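Long-range contacts in Melibiose/raffinose/stachyose-binding protein MelE (PDB 4R6H), which binds melibiose, raffinose and stachyose as the solute-binding component of the ABC transporter MelEDC-MsmX, which imports these sugars: residues 90-96 against 307-313; 106-110 against 130-136; 188-194 against 388-392; 228-233 against 401-405. All coordinates share one frame; numbering follows the deposited sequence.

Interaction 1: 90-96 against 307-313; sequences DLFDTHG and ERYTLAA
Glu307 and Thr310 both reach Thr94 from across the contact, each crossing its side chain at about a right angle. Thr310 OG1 donates to Thr94 OG1 over 2.7 Å, and Thr94 OG1 in turn donates to Glu307 OE2. The backbone N of Gly96 donates to Glu307 OE2 as well, at 2.8 Å. These two donors approach OE2 from opposite faces of the carboxylate plane. Glu307 OE1 accepts from Gly98 N, so both oxygens of this buried acid are engaged.

Asp93 works in a similar way. Its CG lies anti to the backbone N (chi1 -170°), which carries OD1 across to Thr310 N at 2.9 Å. The bond is nearly straight, but it meets OD1 from above the carboxylate plane. His95 N reaches OD1 from the other face and closes an Asx turn. Asp93 OD2 accepts from Thr40 OG1.

Further along, the ring of Phe92 lies against Ala312. Ala312 CB sits over a face, 4.1 Å from the ring centroid, in a CH-pi contact. Leu91 CD2 meets Ala313 CB, and Leu91 also touches helix 320-331.

Phe92 and Ala312 form a hydrogen-bonded pair. Leu91 and Ala313 form the adjoining non-hydrogen-bonded pair. The arrangement is a short antiparallel strand pairing in the three-strand sheet of this solute-binding fold, continued past the end of strand 91-92 by hydrogen bonds among side chains and from backbone N-H groups to Asp93 and Glu307.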
loop_
_atom_site.group_PDB
_atom_site.type_symbol
_atom_site.label_atom_id
_atom_site.label_comp_id
_atom_site.label_asym_id
_atom_site.label_seq_id
_atom_site.Cartn_x
_atom_site.Cartn_y
_atom_site.Cartn_z
ATOM N N ASP A 90 -18.023 -11.979 -11.040
ATOM C CA ASP A 90 -18.818 -10.804 -11.448
ATOM C C ASP A 90 -18.154 -9.501 -10.976
ATOM O O ASP A 90 -18.094 -8.519 -11.690
ATOM C CB ASP A 90 -20.239 -10.898 -10.926
ATOM C CG ASP A 90 -20.950 -12.184 -11.385
ATOM O OD1 ASP A 90 -20.894 -12.480 -12.605
ATOM O OD2 ASP A 90 -21.483 -12.897 -10.501
ATOM N N LEU A 91 -17.638 -9.570 -9.767
ATOM C CA LEU A 91 -16.914 -8.443 -9.165
ATOM C C LEU A 91 -15.605 -8.977 -8.603
ATOM O O LEU A 91 -15.582 -10.058 -7.988
ATOM C CB LEU A 91 -17.729 -7.840 -8.037
ATOM C CG LEU A 91 -18.961 -7.026 -8.425
ATOM C CD1 LEU A 91 -19.938 -6.879 -7.259
ATOM C CD2 LEU A 91 -18.567 -5.667 -8.963
ATOM N N PHE A 92 -14.552 -8.201 -8.756
ATOM C CA PHE A 92 -13.242 -8.626 -8.273
ATOM C C PHE A 92 -12.412 -7.417 -7.841
ATOM O O PHE A 92 -12.631 -6.302 -8.237
ATOM C CB PHE A 92 -12.520 -9.489 -9.314
ATOM C CG PHE A 92 -12.400 -8.853 -10.651
ATOM C CD1 PHE A 92 -13.415 -8.993 -11.602
ATOM C CD2 PHE A 92 -11.310 -8.076 -10.965
ATOM C CE1 PHE A 92 -13.303 -8.352 -12.824
ATOM C CE2 PHE A 92 -11.195 -7.464 -12.204
ATOM C CZ PHE A 92 -12.198 -7.599 -13.120
ATOM N N ASP A 93 -11.419 -7.704 -7.021
ATOM C CA ASP A 93 -10.515 -6.693 -6.460
ATOM C C ASP A 93 -9.286 -6.566 -7.354
ATOM O O ASP A 93 -8.588 -7.572 -7.658
ATOM C CB ASP A 93 -10.158 -7.180 -5.074
ATOM C CG ASP A 93 -9.407 -6.154 -4.194
ATOM O OD1 ASP A 93 -8.968 -5.108 -4.693
ATOM O OD2 ASP A 93 -9.261 -6.493 -2.968
ATOM N N THR A 94 -9.009 -5.358 -7.820
ATOM C CA THR A 94 -7.823 -5.155 -8.635
ATOM C C THR A 94 -6.539 -4.881 -7.826
ATOM O O THR A 94 -5.455 -4.958 -8.391
ATOM C CB THR A 94 -8.051 -4.037 -9.664
ATOM O OG1 THR A 94 -8.394 -2.828 -8.992
ATOM C CG2 THR A 94 -9.206 -4.404 -10.589
ATOM N N HIS A 95 -6.681 -4.537 -6.549
ATOM C CA HIS A 95 -5.607 -4.365 -5.566
ATOM C C HIS A 95 -4.299 -3.772 -6.072
ATOM O O HIS A 95 -3.225 -4.329 -5.824
ATOM C CB HIS A 95 -5.368 -5.693 -4.827
ATOM C CG HIS A 95 -4.811 -6.804 -5.673
ATOM N ND1 HIS A 95 -3.526 -7.286 -5.504
ATOM C CD2 HIS A 95 -5.388 -7.606 -6.594
ATOM C CE1 HIS A 95 -3.323 -8.285 -6.339
ATOM N NE2 HIS A 95 -4.442 -8.511 -7.000
ATOM N N GLY A 96 -4.403 -2.654 -6.767
ATOM C CA GLY A 96 -3.228 -1.903 -7.260
ATOM C C GLY A 96 -2.753 -2.231 -8.645
ATOM O O GLY A 96 -1.765 -1.663 -9.101
ATOM N N GLU A 307 -4.711 2.755 -4.832
ATOM C CA GLU A 307 -5.581 1.581 -4.720
ATOM C C GLU A 307 -5.205 0.736 -3.560
ATOM O O GLU A 307 -4.030 0.401 -3.396
ATOM C CB GLU A 307 -5.380 0.634 -5.897
ATOM C CG GLU A 307 -6.173 0.910 -7.117
ATOM C CD GLU A 307 -6.054 -0.222 -8.116
ATOM O OE1 GLU A 307 -5.376 -0.039 -9.145
ATOM O OE2 GLU A 307 -6.588 -1.311 -7.858
ATOM N N ARG A 308 -6.187 0.304 -2.794
ATOM C CA ARG A 308 -5.981 -0.723 -1.820
ATOM C C ARG A 308 -6.937 -1.874 -2.146
ATOM O O ARG A 308 -6.521 -2.915 -2.704
ATOM C CB ARG A 308 -6.125 -0.189 -0.384
ATOM C CG ARG A 308 -6.144 -1.242 0.691
ATOM C CD ARG A 308 -4.784 -1.741 1.035
ATOM N NE ARG A 308 -4.825 -2.367 2.358
ATOM C CZ ARG A 308 -3.940 -3.259 2.787
ATOM N NH1 ARG A 308 -2.936 -3.644 2.011
ATOM N NH2 ARG A 308 -4.065 -3.774 4.002
ATOM N N TYR A 309 -8.210 -1.702 -1.783
ATOM C CA TYR A 309 -9.255 -2.659 -2.162
ATOM C C TYR A 309 -10.194 -1.996 -3.129
ATOM O O TYR A 309 -10.682 -0.901 -2.888
ATOM C CB TYR A 309 -10.033 -3.135 -0.934
ATOM C CG TYR A 309 -9.194 -3.720 0.150
ATOM C CD1 TYR A 309 -8.256 -4.692 -0.110
ATOM C CD2 TYR A 309 -9.339 -3.273 1.440
ATOM C CE1 TYR A 309 -7.521 -5.255 0.927
ATOM C CE2 TYR A 309 -8.606 -3.805 2.463
ATOM C CZ TYR A 309 -7.681 -4.780 2.185
ATOM O OH TYR A 309 -6.897 -5.364 3.176
ATOM N N THR A 310 -10.522 -2.706 -4.220
ATOM C CA THR A 310 -11.484 -2.196 -5.175
ATOM C C THR A 310 -12.543 -3.228 -5.529
ATOM O O THR A 310 -12.394 -4.406 -5.204
ATOM C CB THR A 310 -10.842 -1.740 -6.502
ATOM O OG1 THR A 310 -10.396 -2.899 -7.224
ATOM C CG2 THR A 310 -9.658 -0.794 -6.280
ATOM N N LEU A 311 -13.611 -2.739 -6.127
ATOM C CA LEU A 311 -14.639 -3.559 -6.767
ATOM C C LEU A 311 -14.623 -3.133 -8.223
ATOM O O LEU A 311 -15.042 -2.022 -8.559
ATOM C CB LEU A 311 -16.043 -3.320 -6.161
ATOM C CG LEU A 311 -16.225 -3.980 -4.805
ATOM C CD1 LEU A 311 -17.405 -3.406 -4.032
ATOM C CD2 LEU A 311 -16.406 -5.509 -4.939
ATOM N N ALA A 312 -14.167 -4.039 -9.085
ATOM C CA ALA A 312 -14.231 -3.921 -10.524
ATOM C C ALA A 312 -15.251 -4.936 -11.018
ATOM O O ALA A 312 -15.368 -6.033 -10.458
ATOM C CB ALA A 312 -12.874 -4.219 -11.135
ATOM N N ALA A 313 -16.039 -4.563 -12.016
ATOM C CA ALA A 313 -17.045 -5.470 -12.592
ATOM C C ALA A 313 -16.463 -6.067 -13.844
ATOM O O ALA A 313 -15.806 -5.402 -14.652
ATOM C CB ALA A 313 -18.341 -4.724 -12.905
#

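Interaction 2: 106-110 against 130-136; sequences TADLR and SGKVYAY
Lys132 is extended from end to end, with CG anti to the backbone N (chi1 176°), and this carries NZ to Thr106. There NZ donates to Thr106 O at 2.9 Å and to Thr106 OG1 at 3.0 Å. Thr106 O is met from above its carbonyl plane. On its way the lysine chain passes Asp108 and lays CE over one face of the Tyr134 ring.

Asp108 has a similar first torsion (chi1 -173°), which turns OD1 to Val133 N at 3.1 Å. Arg110 N donates to the same OD1 from the opposite face of the carboxylate. Arg110 also bends at chi3 (78°), so that NE and NH2 both grip Asp108 OD2, side-on in a salt bridge. The guanidinium then lies flat over the Gly131 peptide, with Gly131 C 3.6 Å above its centre.

Leu109 N donates to Val133 O at 2.8 Å in a nearly straight bond, and Leu109 CB packs on Val133 CG1. One water joins Ala107 O to Tyr134 O. Another joins Arg110 NH1 to Ser130 O.

Asp108 OD1 and Arg110 N form an Asx turn. The OD1 that closes the turn also takes Val133 N, and so ties loop 106-110 to loop 130-136 beside strand 310-313.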
loop_
_atom_site.group_PDB
_atom_site.type_symbol
_atom_site.label_atom_id
_atom_site.label_comp_id
_atom_site.label_asym_id
_atom_site.label_seq_id
_atom_site.Cartn_x
_atom_site.Cartn_y
_atom_site.Cartn_z
ATOM N N THR A 106 -12.195 -5.146 -17.318
ATOM C CA THR A 106 -13.022 -4.291 -16.463
ATOM C C THR A 106 -14.094 -3.555 -17.239
ATOM O O THR A 106 -13.848 -3.044 -18.361
ATOM C CB THR A 106 -12.186 -3.256 -15.715
ATOM O OG1 THR A 106 -11.243 -2.662 -16.617
ATOM C CG2 THR A 106 -11.406 -3.906 -14.595
ATOM N N ALA A 107 -15.294 -3.507 -16.654
ATOM C CA ALA A 107 -16.347 -2.601 -17.146
ATOM C C ALA A 107 -15.996 -1.169 -16.810
ATOM O O ALA A 107 -15.550 -0.873 -15.703
ATOM C CB ALA A 107 -17.675 -2.956 -16.520
ATOM N N ASP A 108 -16.225 -0.268 -17.756
ATOM C CA ASP A 108 -16.046 1.131 -17.550
ATOM C C ASP A 108 -17.150 1.657 -16.655
ATOM O O ASP A 108 -18.333 1.519 -16.978
ATOM C CB ASP A 108 -15.997 1.808 -18.923
ATOM C CG ASP A 108 -15.654 3.254 -18.877
ATOM O OD1 ASP A 108 -15.727 3.905 -17.814
ATOM O OD2 ASP A 108 -15.343 3.801 -19.975
ATOM N N LEU A 109 -16.777 2.243 -15.500
ATOM C CA LEU A 109 -17.730 2.703 -14.553
ATOM C C LEU A 109 -17.977 4.201 -14.640
ATOM O O LEU A 109 -18.598 4.757 -13.761
ATOM C CB LEU A 109 -17.277 2.326 -13.145
ATOM C CG LEU A 109 -17.003 0.859 -12.898
ATOM C CD1 LEU A 109 -16.610 0.632 -11.426
ATOM C CD2 LEU A 109 -18.149 -0.044 -13.291
ATOM N N ARG A 110 -17.549 4.842 -15.727
ATOM C CA ARG A 110 -17.642 6.314 -15.805
ATOM C C ARG A 110 -19.044 6.865 -15.744
ATOM O O ARG A 110 -19.206 8.048 -15.375
ATOM C CB ARG A 110 -16.960 6.869 -17.076
ATOM C CG ARG A 110 -17.791 6.701 -18.358
ATOM C CD ARG A 110 -17.138 7.360 -19.579
ATOM N NE ARG A 110 -16.058 6.568 -20.136
ATOM C CZ ARG A 110 -15.252 6.939 -21.125
ATOM N NH1 ARG A 110 -15.396 8.137 -21.694
ATOM N NH2 ARG A 110 -14.317 6.105 -21.546
ATOM N N SER A 130 -8.466 9.420 -21.085
ATOM C CA SER A 130 -9.622 9.373 -22.028
ATOM C C SER A 130 -10.994 9.041 -21.383
ATOM O O SER A 130 -12.019 8.995 -22.067
ATOM C CB SER A 130 -9.337 8.471 -23.252
ATOM O OG SER A 130 -9.440 7.086 -22.980
ATOM N N GLY A 131 -11.012 8.859 -20.063
ATOM C CA GLY A 131 -12.252 8.917 -19.291
ATOM C C GLY A 131 -12.708 7.627 -18.616
ATOM O O GLY A 131 -13.669 7.678 -17.829
ATOM N N LYS A 132 -12.115 6.497 -18.983
ATOM C CA LYS A 132 -12.545 5.224 -18.371
ATOM C C LYS A 132 -12.309 5.256 -16.855
ATOM O O LYS A 132 -11.253 5.669 -16.403
ATOM C CB LYS A 132 -11.813 4.037 -18.963
ATOM C CG LYS A 132 -12.192 2.735 -18.275
ATOM C CD LYS A 132 -11.775 1.517 -19.062
ATOM C CE LYS A 132 -11.960 0.257 -18.246
ATOM N NZ LYS A 132 -11.897 -0.981 -19.050
ATOM N N VAL A 133 -13.288 4.789 -16.084
ATOM C CA VAL A 133 -13.121 4.537 -14.642
ATOM C C VAL A 133 -13.067 3.003 -14.528
ATOM O O VAL A 133 -14.046 2.294 -14.900
ATOM C CB VAL A 133 -14.274 5.126 -13.852
ATOM C CG1 VAL A 133 -14.151 4.769 -12.362
ATOM C CG2 VAL A 133 -14.339 6.642 -14.011
ATOM N N TYR A 134 -11.942 2.475 -14.063
ATOM C CA TYR A 134 -11.662 1.032 -14.110
ATOM C C TYR A 134 -12.297 0.233 -12.970
ATOM O O TYR A 134 -12.486 -0.949 -13.091
ATOM C CB TYR A 134 -10.135 0.747 -14.061
ATOM C CG TYR A 134 -9.397 1.048 -15.363
ATOM C CD1 TYR A 134 -9.168 2.369 -15.751
ATOM C CD2 TYR A 134 -8.914 0.009 -16.198
ATOM C CE1 TYR A 134 -8.512 2.660 -16.936
ATOM C CE2 TYR A 134 -8.257 0.302 -17.416
ATOM C CZ TYR A 134 -8.053 1.624 -17.752
ATOM O OH TYR A 134 -7.394 1.950 -18.923
ATOM N N ALA A 135 -12.487 0.881 -11.827
ATOM C CA ALA A 135 -12.939 0.167 -10.605
ATOM C C ALA A 135 -13.383 1.179 -9.569
ATOM O O ALA A 135 -13.022 2.352 -9.640
ATOM C CB ALA A 135 -11.816 -0.646 -10.034
ATOM N N TYR A 136 -14.158 0.694 -8.610
ATOM C CA TYR A 136 -14.646 1.481 -7.480
ATOM C C TYR A 136 -13.711 1.268 -6.312
ATOM O O TYR A 136 -13.490 0.120 -5.882
ATOM C CB TYR A 136 -16.081 1.042 -7.104
ATOM C CG TYR A 136 -16.505 1.568 -5.754
ATOM C CD1 TYR A 136 -16.745 2.917 -5.546
ATOM C CD2 TYR A 136 -16.562 0.713 -4.665
ATOM C CE1 TYR A 136 -17.075 3.384 -4.292
ATOM C CE2 TYR A 136 -16.906 1.160 -3.411
ATOM C CZ TYR A 136 -17.152 2.516 -3.236
ATOM O OH TYR A 136 -17.494 2.973 -1.970
HETATM O O HOH W 1 -15.007 -2.174 -13.327
HETATM O O HOH W 2 -13.505 8.547 -24.235
#

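Interaction 3: 188-194 against 388-392; sequences GYDKSSF and GTVGQ
Gly188 O receives the amide of Gln392. NE2 donates to it at 2.8 Å, in an almost straight bond (172°) that lies in the carbonyl plane and in the amide plane. Tyr189 O is also near this nitrogen, 3.0 Å from Gln392 NE2. The Tyr189 side chain leaves the backbone away from helix 383-395; its ring makes a cation-pi contact with Lys252.

The Asp190 side chain starts out away from that helix too. Its OD1 accepts from Ser192 N in a capping bond ahead of the turn that leads into the next helix, and its OD2 forms a salt bridge with Lys253.

Lys191 and Gly388 have the nearest CA atoms across the contact, 4.4 Å apart. Lys191 O lies 3.2 Å from Gly388 CA, against a helix surface without a side chain. The lysine chain bends at chi3 (30°) and runs beside Thr389, pointing the same way. NZ comes to 2.5 Å from Thr389 OG1, too short to be taken at face value. That OG1 is also hydrogen-bonded to Asp385 O.

Phe194 closes the segment. Its ring lies over the Gly391 peptide, with Gly391 O 3.9 Å above the plane and over the ring centre. Its CD2 touches Gln392 N at 3.6 Å.

Gly388 and Gly391 leave the helix backbone bare, and the loop and the Phe194 ring sit directly on it. One firm bond, from the Gln392 amide to Gly188 O, fixes the loop, while the buried ring packs on peptide groups.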
loop_
_atom_site.group_PDB
_atom_site.type_symbol
_atom_site.label_atom_id
_atom_site.label_comp_id
_atom_site.label_asym_id
_atom_site.label_seq_id
_atom_site.Cartn_x
_atom_site.Cartn_y
_atom_site.Cartn_z
ATOM N N GLY A 188 13.093 -7.480 10.320
ATOM C CA GLY A 188 13.865 -7.971 9.211
ATOM C C GLY A 188 13.787 -9.483 9.065
ATOM O O GLY A 188 14.230 -10.023 8.055
ATOM N N TYR A 189 13.244 -10.201 10.050
ATOM C CA TYR A 189 12.974 -11.618 9.863
ATOM C C TYR A 189 12.111 -11.859 8.639
ATOM O O TYR A 189 12.260 -12.903 7.902
ATOM C CB TYR A 189 12.302 -12.210 11.113
ATOM C CG TYR A 189 12.180 -13.705 11.062
ATOM C CD1 TYR A 189 13.204 -14.490 11.558
ATOM C CD2 TYR A 189 11.067 -14.299 10.526
ATOM C CE1 TYR A 189 13.107 -15.872 11.521
ATOM C CE2 TYR A 189 10.936 -15.695 10.482
ATOM C CZ TYR A 189 11.986 -16.470 10.975
ATOM O OH TYR A 189 11.888 -17.859 10.943
ATOM N N ASP A 190 11.166 -10.938 8.385
ATOM C CA ASP A 190 10.254 -10.992 7.236
ATOM C C ASP A 190 10.874 -10.116 6.148
ATOM O O ASP A 190 11.026 -8.904 6.322
ATOM C CB ASP A 190 8.870 -10.485 7.613
ATOM C CG ASP A 190 7.828 -10.626 6.490
ATOM O OD1 ASP A 190 8.173 -10.755 5.289
ATOM O OD2 ASP A 190 6.609 -10.612 6.791
ATOM N N LYS A 191 11.212 -10.736 5.028
ATOM C CA LYS A 191 11.863 -9.974 3.946
ATOM C C LYS A 191 11.006 -8.826 3.452
ATOM O O LYS A 191 11.566 -7.823 2.966
ATOM C CB LYS A 191 12.235 -10.902 2.767
ATOM C CG LYS A 191 11.077 -11.491 2.008
ATOM C CD LYS A 191 11.511 -12.155 0.693
ATOM C CE LYS A 191 12.920 -12.732 0.751
ATOM N NZ LYS A 191 13.257 -13.606 -0.416
ATOM N N SER A 192 9.692 -8.923 3.571
ATOM C CA SER A 192 8.813 -7.868 3.057
ATOM C C SER A 192 9.100 -6.546 3.825
ATOM O O SER A 192 8.763 -5.451 3.339
ATOM C CB SER A 192 7.328 -8.278 3.152
ATOM O OG SER A 192 6.920 -8.189 4.476
ATOM N N SER A 193 9.661 -6.619 5.029
ATOM C CA SER A 193 10.012 -5.388 5.774
ATOM C C SER A 193 11.002 -4.549 4.995
ATOM O O SER A 193 10.939 -3.307 4.996
ATOM C CB SER A 193 10.565 -5.750 7.151
ATOM O OG SER A 193 9.544 -6.460 7.861
ATOM N N PHE A 194 11.978 -5.199 4.373
ATOM C CA PHE A 194 12.938 -4.453 3.557
ATOM C C PHE A 194 12.375 -4.096 2.201
ATOM O O PHE A 194 12.662 -3.027 1.641
ATOM C CB PHE A 194 14.237 -5.222 3.392
ATOM C CG PHE A 194 14.932 -5.495 4.694
ATOM C CD1 PHE A 194 15.467 -4.438 5.420
ATOM C CD2 PHE A 194 15.051 -6.790 5.205
ATOM C CE1 PHE A 194 16.109 -4.668 6.621
ATOM C CE2 PHE A 194 15.694 -7.022 6.400
ATOM C CZ PHE A 194 16.208 -5.966 7.119
ATOM N N GLY A 388 12.809 -7.632 -1.293
ATOM C CA GLY A 388 12.892 -8.130 0.067
ATOM C C GLY A 388 14.145 -8.957 0.300
ATOM O O GLY A 388 14.866 -8.736 1.284
ATOM N N THR A 389 14.406 -9.860 -0.654
ATOM C CA THR A 389 15.597 -10.719 -0.693
ATOM C C THR A 389 16.874 -9.914 -0.539
ATOM O O THR A 389 17.688 -10.169 0.350
ATOM C CB THR A 389 15.705 -11.525 -2.038
ATOM O OG1 THR A 389 14.748 -12.581 -2.069
ATOM C CG2 THR A 389 17.071 -12.077 -2.259
ATOM N N VAL A 390 17.057 -8.935 -1.404
ATOM C CA VAL A 390 18.332 -8.221 -1.420
ATOM C C VAL A 390 18.499 -7.394 -0.146
ATOM O O VAL A 390 19.600 -7.254 0.393
ATOM C CB VAL A 390 18.566 -7.382 -2.696
ATOM C CG1 VAL A 390 18.558 -8.290 -3.928
ATOM C CG2 VAL A 390 17.604 -6.204 -2.834
ATOM N N GLY A 391 17.389 -6.840 0.350
ATOM C CA GLY A 391 17.479 -6.102 1.581
ATOM C C GLY A 391 17.839 -6.973 2.760
ATOM O O GLY A 391 18.643 -6.594 3.605
ATOM N N GLN A 392 17.276 -8.190 2.810
ATOM C CA GLN A 392 17.608 -9.093 3.879
ATOM C C GLN A 392 19.067 -9.552 3.777
ATOM O O GLN A 392 19.787 -9.655 4.791
ATOM C CB GLN A 392 16.664 -10.292 3.813
ATOM C CG GLN A 392 16.396 -10.921 5.134
ATOM C CD GLN A 392 15.296 -11.950 5.025
ATOM O OE1 GLN A 392 15.307 -12.805 4.113
ATOM N NE2 GLN A 392 14.335 -11.882 5.933
#

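Interaction 4: 228-233 against 401-405; sequences FTYLSE and PQDIS
Thr229 overlaps Gln402 and Ser405 with its two branches. The methyl CG2 lies against the amide of Gln402, 3.6 Å from NE2, and the two side chains cross at about a right angle. The hydroxyl OG1 turns to Ser405 OG, 2.7 Å away, in a hydrogen bond that either could donate. With OG1 beside its own backbone N (chi1 -53°), Thr229 is also hydrogen-bonded to Ser226 O.

One turn on, Ser232 sets CB against Pro401 CB at 3.8 Å. Its OG lies near Ile404 CG2 and is hydrogen-bonded to Tyr198 OH. Glu233 adds its CG to the same proline, crossing it at about a right angle. The planes of the Glu233 carboxylate and the Gln402 amide are nearly perpendicular, 86° apart.

Water fills in between the polar groups. One molecule joins Ser232 OG to Ser405 OG. A second links Thr229 OG1 to Gln402 OE1, at 2.6 Å from each.

The axes of helix 229-233 and helix 401-405 approach to 8.6 Å at 144°, roughly antiparallel. Helix 192-206 lies against Phe228 and Leu231. Helix 383-395 packs on Phe228, Ser232 and Ile404, so the contact sits in an all-helical cluster.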
loop_
_atom_site.group_PDB
_atom_site.type_symbol
_atom_site.label_atom_id
_atom_site.label_comp_id
_atom_site.label_asym_id
_atom_site.label_seq_id
_atom_site.Cartn_x
_atom_site.Cartn_y
_atom_site.Cartn_z
ATOM N N PHE A 228 19.632 2.970 -8.653
ATOM C CA PHE A 228 18.923 2.430 -7.505
ATOM C C PHE A 228 19.889 2.253 -6.325
ATOM O O PHE A 228 19.443 2.077 -5.187
ATOM C CB PHE A 228 18.315 1.073 -7.861
ATOM C CG PHE A 228 17.111 0.677 -7.026
ATOM C CD1 PHE A 228 15.877 1.158 -7.371
ATOM C CD2 PHE A 228 17.221 -0.213 -5.950
ATOM C CE1 PHE A 228 14.752 0.785 -6.663
ATOM C CE2 PHE A 228 16.087 -0.573 -5.226
ATOM C CZ PHE A 228 14.868 -0.075 -5.589
ATOM N N THR A 229 21.206 2.252 -6.569
ATOM C CA THR A 229 22.165 1.908 -5.530
ATOM C C THR A 229 22.091 2.779 -4.293
ATOM O O THR A 229 22.352 2.315 -3.162
ATOM C CB THR A 229 23.617 1.951 -6.119
ATOM O OG1 THR A 229 23.655 1.130 -7.297
ATOM C CG2 THR A 229 24.647 1.501 -5.152
ATOM N N TYR A 230 21.738 4.030 -4.552
ATOM C CA TYR A 230 21.508 4.975 -3.442
ATOM C C TYR A 230 20.693 4.403 -2.281
ATOM O O TYR A 230 21.073 4.542 -1.115
ATOM C CB TYR A 230 20.828 6.229 -3.989
ATOM C CG TYR A 230 20.426 7.232 -2.954
ATOM C CD1 TYR A 230 21.325 8.145 -2.456
ATOM C CD2 TYR A 230 19.107 7.306 -2.489
ATOM C CE1 TYR A 230 20.944 9.108 -1.515
ATOM C CE2 TYR A 230 18.744 8.264 -1.542
ATOM C CZ TYR A 230 19.638 9.151 -1.078
ATOM O OH TYR A 230 19.233 10.066 -0.129
ATOM N N LEU A 231 19.604 3.704 -2.608
ATOM C CA LEU A 231 18.791 3.166 -1.516
ATOM C C LEU A 231 19.464 2.071 -0.696
ATOM O O LEU A 231 19.255 1.941 0.527
ATOM C CB LEU A 231 17.442 2.655 -2.037
ATOM C CG LEU A 231 16.577 3.737 -2.695
ATOM C CD1 LEU A 231 15.370 3.083 -3.331
ATOM C CD2 LEU A 231 16.213 4.807 -1.710
ATOM N N SER A 232 20.305 1.290 -1.365
ATOM C CA SER A 232 21.062 0.292 -0.642
ATOM C C SER A 232 22.183 0.918 0.240
ATOM O O SER A 232 22.464 0.435 1.348
ATOM C CB SER A 232 21.671 -0.706 -1.618
ATOM O OG SER A 232 20.639 -1.526 -2.204
ATOM N N GLU A 233 22.788 1.972 -0.296
ATOM C CA GLU A 233 23.787 2.726 0.467
ATOM C C GLU A 233 23.183 3.332 1.729
ATOM O O GLU A 233 23.775 3.228 2.810
ATOM C CB GLU A 233 24.479 3.768 -0.390
ATOM C CG GLU A 233 25.445 3.101 -1.361
ATOM C CD GLU A 233 25.921 4.034 -2.411
ATOM O OE1 GLU A 233 25.097 4.774 -2.961
ATOM O OE2 GLU A 233 27.122 4.034 -2.662
ATOM N N PRO A 401 26.119 -3.042 -1.281
ATOM C CA PRO A 401 25.241 -2.241 -2.134
ATOM C C PRO A 401 25.493 -2.306 -3.636
ATOM O O PRO A 401 24.537 -2.399 -4.406
ATOM C CB PRO A 401 25.479 -0.819 -1.612
ATOM C CG PRO A 401 25.778 -1.017 -0.186
ATOM C CD PRO A 401 26.617 -2.264 -0.126
ATOM N N GLN A 402 26.768 -2.226 -4.059
ATOM C CA GLN A 402 27.043 -2.277 -5.511
ATOM C C GLN A 402 26.608 -3.601 -6.165
ATOM O O GLN A 402 26.053 -3.629 -7.276
ATOM C CB GLN A 402 28.532 -2.001 -5.797
ATOM C CG GLN A 402 29.043 -0.640 -5.302
ATOM C CD GLN A 402 28.312 0.578 -5.888
ATOM O OE1 GLN A 402 27.798 0.521 -6.990
ATOM N NE2 GLN A 402 28.240 1.674 -5.123
ATOM N N ASP A 403 26.795 -4.705 -5.449
ATOM C CA ASP A 403 26.396 -6.003 -5.970
ATOM C C ASP A 403 24.877 -6.204 -6.015
ATOM O O ASP A 403 24.344 -6.908 -6.868
ATOM C CB ASP A 403 27.081 -7.103 -5.155
ATOM C CG ASP A 403 28.611 -6.994 -5.240
ATOM O OD1 ASP A 403 29.122 -6.714 -6.352
ATOM O OD2 ASP A 403 29.294 -7.149 -4.213
ATOM N N ILE A 404 24.161 -5.554 -5.107
ATOM C CA ILE A 404 22.688 -5.606 -5.117
ATOM C C ILE A 404 22.076 -5.023 -6.393
ATOM O O ILE A 404 21.152 -5.572 -6.974
ATOM C CB ILE A 404 22.130 -4.917 -3.847
ATOM C CG1 ILE A 404 22.452 -5.813 -2.654
ATOM C CG2 ILE A 404 20.632 -4.666 -3.963
ATOM C CD1 ILE A 404 22.271 -5.167 -1.312
ATOM N N SER A 405 22.574 -3.883 -6.844
ATOM C CA SER A 405 22.016 -3.277 -8.035
ATOM C C SER A 405 22.238 -4.167 -9.244
ATOM O O SER A 405 21.399 -4.241 -10.116
ATOM C CB SER A 405 22.589 -1.880 -8.247
ATOM O OG SER A 405 22.106 -1.060 -7.190
HETATM O O HOH W 3 20.191 -0.920 -4.724
HETATM O O HOH W 4 25.884 1.418 -8.583
HETATM O O HOH W 5 29.070 1.206 -2.254
#

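Overall arrangement
Interactions 1 and 2 belong to one part of the fold and touch directly. Strand 310-313 serves both: Leu311 O accepts from Tyr136 N, and Ala313 O from Ala107 N, probably as hydrogen bonds. Interaction 1 is buried and combines strand pairing with buried acids. Interaction 2 is partly buried and joins loops, with a salt bridge at its exposed end and bridging waters. Interactions 3 and 4 lie across the chain's centre from interaction 1 and meet where Val390 packs on Ile404. Interaction 3 lays a loop and the first residues of a helix on helix backbone bared by glycines. Interaction 4 is helix against helix and, though buried, combines hydroxyls and water with proline packing.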